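Local coordinates for protein Tubulin/ftsz, gtpase (Methanosaeta thermophila, PDB 3ZID) that binds guanine nucleotides as a tubulin-like GTPase of archaea and probably takes part in the control of cell shape, at residues E98-V112 with R131-P144. Sequence-based numbering, arbitrary orientation.
Sequences EKRGDFDLIFVMTSV and RYKNATIVPIAVLP. With GDP (guanosine-5'-diphosphate), chain C.
Y132, just past helix 117-131, reaches across to the loop leading into strand 105-111. From CB, CG set anti to the carbonyl carbon (chi1 -62°) carries the ring over to residues 101-103. I106 CD1 and F103 CD2 approach from the same side of the ring, I106 obliquely, 3.9 Å from Y132 CD2, and F103 with its edge, 4.0 Å from Y132 CZ, in an offset edge-to-face pair with planes 61° apart. Y132 CD1 comes near F103 N; D102 OD1 and G101 O meet the Y132 CE1 side at the ring edge. At the tip Y132 OH donates to G101 O over 3.1 Å. E98 OE2 makes a long salt bridge to R131 NE, also spanned by a water; R131 pairs with E127 as well. Residues 105-111 and 136-143 run as neighbouring parallel strands of a right-handed beta-alpha-beta crossover in the Rossmann-like GTPase domain, zipped by eight backbone hydrogen bonds. Helix 117-131 covers the V108 and T110 face; on the other, with L105, F107, T136 and V138, M109 and I140 lie side by side, pointing the same way, M109 CG 3.7 Å from I140 CG1. At the strands' C-terminal ends GTP-binding S111 donates from OG to GDP O5' over 2.7 Å, and V142 CG1 approaches GDP N2.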
# COMPACT_ATOMS: atom_id res chain seq x y z
N GLU A 98 4.53 -6.38 20.89
CA GLU A 98 4.94 -5.75 22.15
C GLU A 98 6.28 -6.26 22.68
O GLU A 98 7.00 -5.54 23.36
CB GLU A 98 3.84 -5.86 23.20
CG GLU A 98 2.67 -4.93 22.92
CD GLU A 98 1.40 -5.31 23.65
OE1 GLU A 98 1.39 -6.37 24.32
OE2 GLU A 98 0.42 -4.55 23.56
N LYS A 99 6.63 -7.50 22.33
CA LYS A 99 7.93 -8.06 22.72
C LYS A 99 9.11 -7.26 22.17
O LYS A 99 10.21 -7.36 22.69
CB LYS A 99 8.07 -9.50 22.20
CG LYS A 99 7.15 -10.52 22.84
CD LYS A 99 7.46 -11.91 22.33
CE LYS A 99 6.60 -12.97 23.02
NZ LYS A 99 6.94 -14.34 22.57
N ARG A 100 8.86 -6.48 21.12
CA ARG A 100 9.94 -5.78 20.44
C ARG A 100 10.07 -4.32 20.85
O ARG A 100 10.83 -3.57 20.24
CB ARG A 100 9.79 -5.91 18.93
CG ARG A 100 9.58 -7.35 18.53
CD ARG A 100 9.88 -7.60 17.08
NE ARG A 100 9.73 -9.02 16.79
CZ ARG A 100 10.30 -9.64 15.76
NH1 ARG A 100 11.08 -8.96 14.92
NH2 ARG A 100 10.10 -10.94 15.59
N GLY A 101 9.33 -3.91 21.88
CA GLY A 101 9.55 -2.59 22.45
C GLY A 101 8.64 -1.49 21.94
O GLY A 101 7.53 -1.75 21.47
N ASP A 102 9.12 -0.26 22.05
CA ASP A 102 8.35 0.89 21.61
C ASP A 102 8.72 1.25 20.19
O ASP A 102 9.81 0.95 19.73
CB ASP A 102 8.59 2.11 22.51
CG ASP A 102 7.69 2.13 23.73
OD1 ASP A 102 6.61 1.50 23.69
OD2 ASP A 102 8.07 2.78 24.72
N PHE A 103 7.77 1.86 19.49
CA PHE A 103 7.97 2.30 18.12
C PHE A 103 7.42 3.68 17.92
O PHE A 103 6.38 4.02 18.47
CB PHE A 103 7.31 1.34 17.15
CG PHE A 103 7.83 -0.04 17.26
CD1 PHE A 103 9.09 -0.36 16.77
CD2 PHE A 103 7.10 -1.01 17.93
CE1 PHE A 103 9.59 -1.63 16.89
CE2 PHE A 103 7.59 -2.28 18.06
CZ PHE A 103 8.85 -2.59 17.54
N ASP A 104 8.12 4.47 17.11
CA ASP A 104 7.66 5.79 16.75
C ASP A 104 6.89 5.76 15.42
O ASP A 104 6.06 6.61 15.15
CB ASP A 104 8.86 6.72 16.62
CG ASP A 104 9.82 6.60 17.81
OD1 ASP A 104 9.36 6.75 18.97
OD2 ASP A 104 11.02 6.35 17.57
N LEU A 105 7.18 4.77 14.60
CA LEU A 105 6.67 4.74 13.24
C LEU A 105 6.35 3.30 12.86
O LEU A 105 7.19 2.41 12.98
CB LEU A 105 7.73 5.32 12.28
CG LEU A 105 7.44 5.31 10.78
CD1 LEU A 105 6.20 6.11 10.45
CD2 LEU A 105 8.65 5.87 10.03
N ILE A 106 5.13 3.07 12.40
CA ILE A 106 4.71 1.71 12.07
C ILE A 106 4.15 1.65 10.67
O ILE A 106 3.24 2.42 10.32
CB ILE A 106 3.65 1.17 13.11
CG1 ILE A 106 4.18 1.31 14.56
CG2 ILE A 106 3.28 -0.28 12.82
CD1 ILE A 106 3.18 0.85 15.66
N PHE A 107 4.71 0.77 9.86
CA PHE A 107 4.15 0.49 8.54
C PHE A 107 3.40 -0.81 8.57
O PHE A 107 3.93 -1.83 9.01
CB PHE A 107 5.25 0.45 7.48
CG PHE A 107 5.90 1.79 7.25
CD1 PHE A 107 5.24 2.79 6.55
CD2 PHE A 107 7.17 2.07 7.76
CE1 PHE A 107 5.83 4.05 6.31
CE2 PHE A 107 7.79 3.31 7.53
CZ PHE A 107 7.11 4.31 6.82
N VAL A 108 2.15 -0.77 8.11
CA VAL A 108 1.33 -1.97 7.96
C VAL A 108 1.08 -2.23 6.48
O VAL A 108 0.35 -1.49 5.82
CB VAL A 108 -0.01 -1.87 8.72
CG1 VAL A 108 -0.80 -3.16 8.58
CG2 VAL A 108 0.26 -1.59 10.20
N MET A 109 1.72 -3.27 5.98
CA MET A 109 1.74 -3.54 4.56
C MET A 109 0.89 -4.74 4.23
O MET A 109 1.07 -5.82 4.79
CB MET A 109 3.17 -3.77 4.13
CG MET A 109 4.09 -2.70 4.69
SD MET A 109 5.79 -3.04 4.23
CE MET A 109 5.99 -4.65 4.96
N THR A 110 -0.03 -4.53 3.29
CA THR A 110 -0.98 -5.55 2.90
C THR A 110 -1.59 -5.22 1.54
O THR A 110 -1.63 -4.05 1.12
CB THR A 110 -2.12 -5.67 3.96
OG1 THR A 110 -3.08 -6.63 3.50
CG2 THR A 110 -2.85 -4.35 4.12
N SER A 111 -2.11 -6.24 0.85
CA SER A 111 -3.06 -5.99 -0.23
C SER A 111 -4.44 -5.77 0.39
O SER A 111 -4.72 -6.21 1.51
CB SER A 111 -3.12 -7.17 -1.21
OG SER A 111 -3.75 -8.30 -0.65
N VAL A 112 -5.31 -5.10 -0.34
CA VAL A 112 -6.64 -4.85 0.15
C VAL A 112 -7.61 -5.91 -0.36
O VAL A 112 -8.75 -5.92 0.07
CB VAL A 112 -7.15 -3.45 -0.24
CG1 VAL A 112 -6.21 -2.40 0.32
CG2 VAL A 112 -7.26 -3.31 -1.75
N ARG A 131 -2.32 1.23 21.67
CA ARG A 131 -1.13 0.86 22.42
C ARG A 131 0.04 1.81 22.21
O ARG A 131 0.84 2.03 23.12
CB ARG A 131 -0.72 -0.58 22.08
CG ARG A 131 -1.61 -1.61 22.74
CD ARG A 131 -1.68 -2.89 21.92
NE ARG A 131 -2.68 -3.83 22.44
CZ ARG A 131 -4.00 -3.72 22.24
NH1 ARG A 131 -4.49 -2.70 21.55
NH2 ARG A 131 -4.82 -4.62 22.75
N TYR A 132 0.12 2.39 21.02
CA TYR A 132 1.20 3.31 20.66
C TYR A 132 0.59 4.63 20.24
O TYR A 132 0.61 4.97 19.06
CB TYR A 132 2.01 2.73 19.50
CG TYR A 132 2.68 1.41 19.81
CD1 TYR A 132 3.87 1.36 20.54
CD2 TYR A 132 2.15 0.21 19.36
CE1 TYR A 132 4.50 0.16 20.81
CE2 TYR A 132 2.77 -1.00 19.63
CZ TYR A 132 3.94 -1.03 20.36
OH TYR A 132 4.56 -2.24 20.63
N LYS A 133 0.05 5.37 21.21
CA LYS A 133 -0.77 6.56 20.95
C LYS A 133 0.02 7.65 20.26
O LYS A 133 -0.53 8.46 19.53
CB LYS A 133 -1.37 7.14 22.24
CG LYS A 133 -2.21 6.19 23.07
CD LYS A 133 -2.67 6.88 24.37
CE LYS A 133 -3.58 5.99 25.22
NZ LYS A 133 -3.91 6.59 26.56
N ASN A 134 1.32 7.69 20.53
CA ASN A 134 2.18 8.71 19.98
C ASN A 134 2.77 8.30 18.62
O ASN A 134 3.45 9.09 17.97
CB ASN A 134 3.28 9.05 20.97
CG ASN A 134 2.74 9.61 22.28
OD1 ASN A 134 1.77 10.37 22.29
ND2 ASN A 134 3.37 9.23 23.38
N ALA A 135 2.49 7.07 18.19
CA ALA A 135 3.08 6.56 16.96
C ALA A 135 2.43 7.06 15.67
O ALA A 135 1.24 7.35 15.62
CB ALA A 135 3.08 5.04 16.97
N THR A 136 3.25 7.16 14.62
CA THR A 136 2.76 7.42 13.29
C THR A 136 2.55 6.05 12.65
O THR A 136 3.50 5.27 12.53
CB THR A 136 3.77 8.21 12.49
OG1 THR A 136 3.95 9.48 13.11
CG2 THR A 136 3.30 8.38 11.04
N ILE A 137 1.31 5.75 12.29
CA ILE A 137 0.96 4.42 11.77
C ILE A 137 0.47 4.56 10.34
O ILE A 137 -0.53 5.22 10.09
CB ILE A 137 -0.10 3.74 12.62
CG1 ILE A 137 0.35 3.70 14.08
CG2 ILE A 137 -0.38 2.33 12.10
CD1 ILE A 137 -0.57 2.95 15.03
N VAL A 138 1.19 3.95 9.41
CA VAL A 138 0.94 4.16 7.99
C VAL A 138 0.66 2.86 7.25
O VAL A 138 1.54 2.01 7.09
CB VAL A 138 2.16 4.83 7.33
CG1 VAL A 138 1.95 4.96 5.82
CG2 VAL A 138 2.43 6.19 7.98
N PRO A 139 -0.59 2.68 6.82
CA PRO A 139 -0.80 1.52 5.96
C PRO A 139 -0.25 1.71 4.54
O PRO A 139 -0.30 2.81 3.95
CB PRO A 139 -2.34 1.36 5.95
CG PRO A 139 -2.87 2.67 6.33
CD PRO A 139 -1.86 3.28 7.27
N ILE A 140 0.31 0.63 4.02
CA ILE A 140 0.70 0.52 2.63
C ILE A 140 -0.31 -0.42 1.99
O ILE A 140 -0.27 -1.63 2.24
CB ILE A 140 2.09 -0.09 2.50
CG1 ILE A 140 3.07 0.59 3.46
CG2 ILE A 140 2.59 -0.01 1.06
CD1 ILE A 140 3.23 2.06 3.21
N ALA A 141 -1.22 0.14 1.20
CA ALA A 141 -2.36 -0.62 0.67
C ALA A 141 -2.19 -0.97 -0.81
O ALA A 141 -2.22 -0.08 -1.67
CB ALA A 141 -3.62 0.15 0.87
N VAL A 142 -2.04 -2.26 -1.12
CA VAL A 142 -1.84 -2.69 -2.50
C VAL A 142 -3.16 -3.04 -3.21
O VAL A 142 -3.89 -3.92 -2.76
CB VAL A 142 -0.89 -3.89 -2.57
CG1 VAL A 142 -0.74 -4.35 -4.00
CG2 VAL A 142 0.49 -3.52 -1.94
N LEU A 143 -3.46 -2.32 -4.29
CA LEU A 143 -4.73 -2.48 -5.03
C LEU A 143 -4.65 -3.59 -6.06
O LEU A 143 -3.57 -3.85 -6.59
CB LEU A 143 -5.09 -1.18 -5.75
CG LEU A 143 -5.01 0.06 -4.88
CD1 LEU A 143 -5.29 1.30 -5.71
CD2 LEU A 143 -5.97 -0.06 -3.71
N PRO A 144 -5.80 -4.22 -6.38
CA PRO A 144 -5.82 -5.38 -7.28
C PRO A 144 -5.52 -5.02 -8.73
O PRO A 144 -5.59 -3.86 -9.11
CB PRO A 144 -7.25 -5.92 -7.15
CG PRO A 144 -8.06 -4.73 -6.78
CD PRO A 144 -7.16 -3.89 -5.90
PB GDP C . -4.04 -12.81 1.53
O1B GDP C . -4.00 -11.49 2.28
O2B GDP C . -2.80 -13.62 1.83
O3B GDP C . -5.28 -13.57 1.97
O3A GDP C . -4.20 -12.53 -0.04
PA GDP C . -3.08 -11.77 -0.91
O1A GDP C . -2.39 -12.72 -1.83
O2A GDP C . -2.11 -10.96 -0.08
O5' GDP C . -4.02 -10.75 -1.70
C5' GDP C . -4.21 -10.93 -3.09
C4' GDP C . -4.00 -9.58 -3.76
O4' GDP C . -2.64 -9.20 -3.57
C3' GDP C . -4.23 -9.72 -5.24
O3' GDP C . -4.63 -8.44 -5.72
C2' GDP C . -2.85 -10.07 -5.74
O2' GDP C . -2.72 -9.65 -7.09
C1' GDP C . -1.97 -9.24 -4.84
N9 GDP C . -0.65 -9.81 -4.55
C8 GDP C . -0.38 -11.04 -4.08
N7 GDP C . 0.95 -11.19 -3.88
C5 GDP C . 1.53 -10.02 -4.23
C6 GDP C . 2.90 -9.49 -4.25
O6 GDP C . 3.85 -10.19 -3.91
N1 GDP C . 3.07 -8.23 -4.66
C2 GDP C . 2.05 -7.45 -5.05
N2 GDP C . 2.33 -6.19 -5.46
N3 GDP C . 0.76 -7.86 -5.06
C4 GDP C . 0.47 -9.12 -4.65
O HOH W 1 -2.07 -6.03 23.70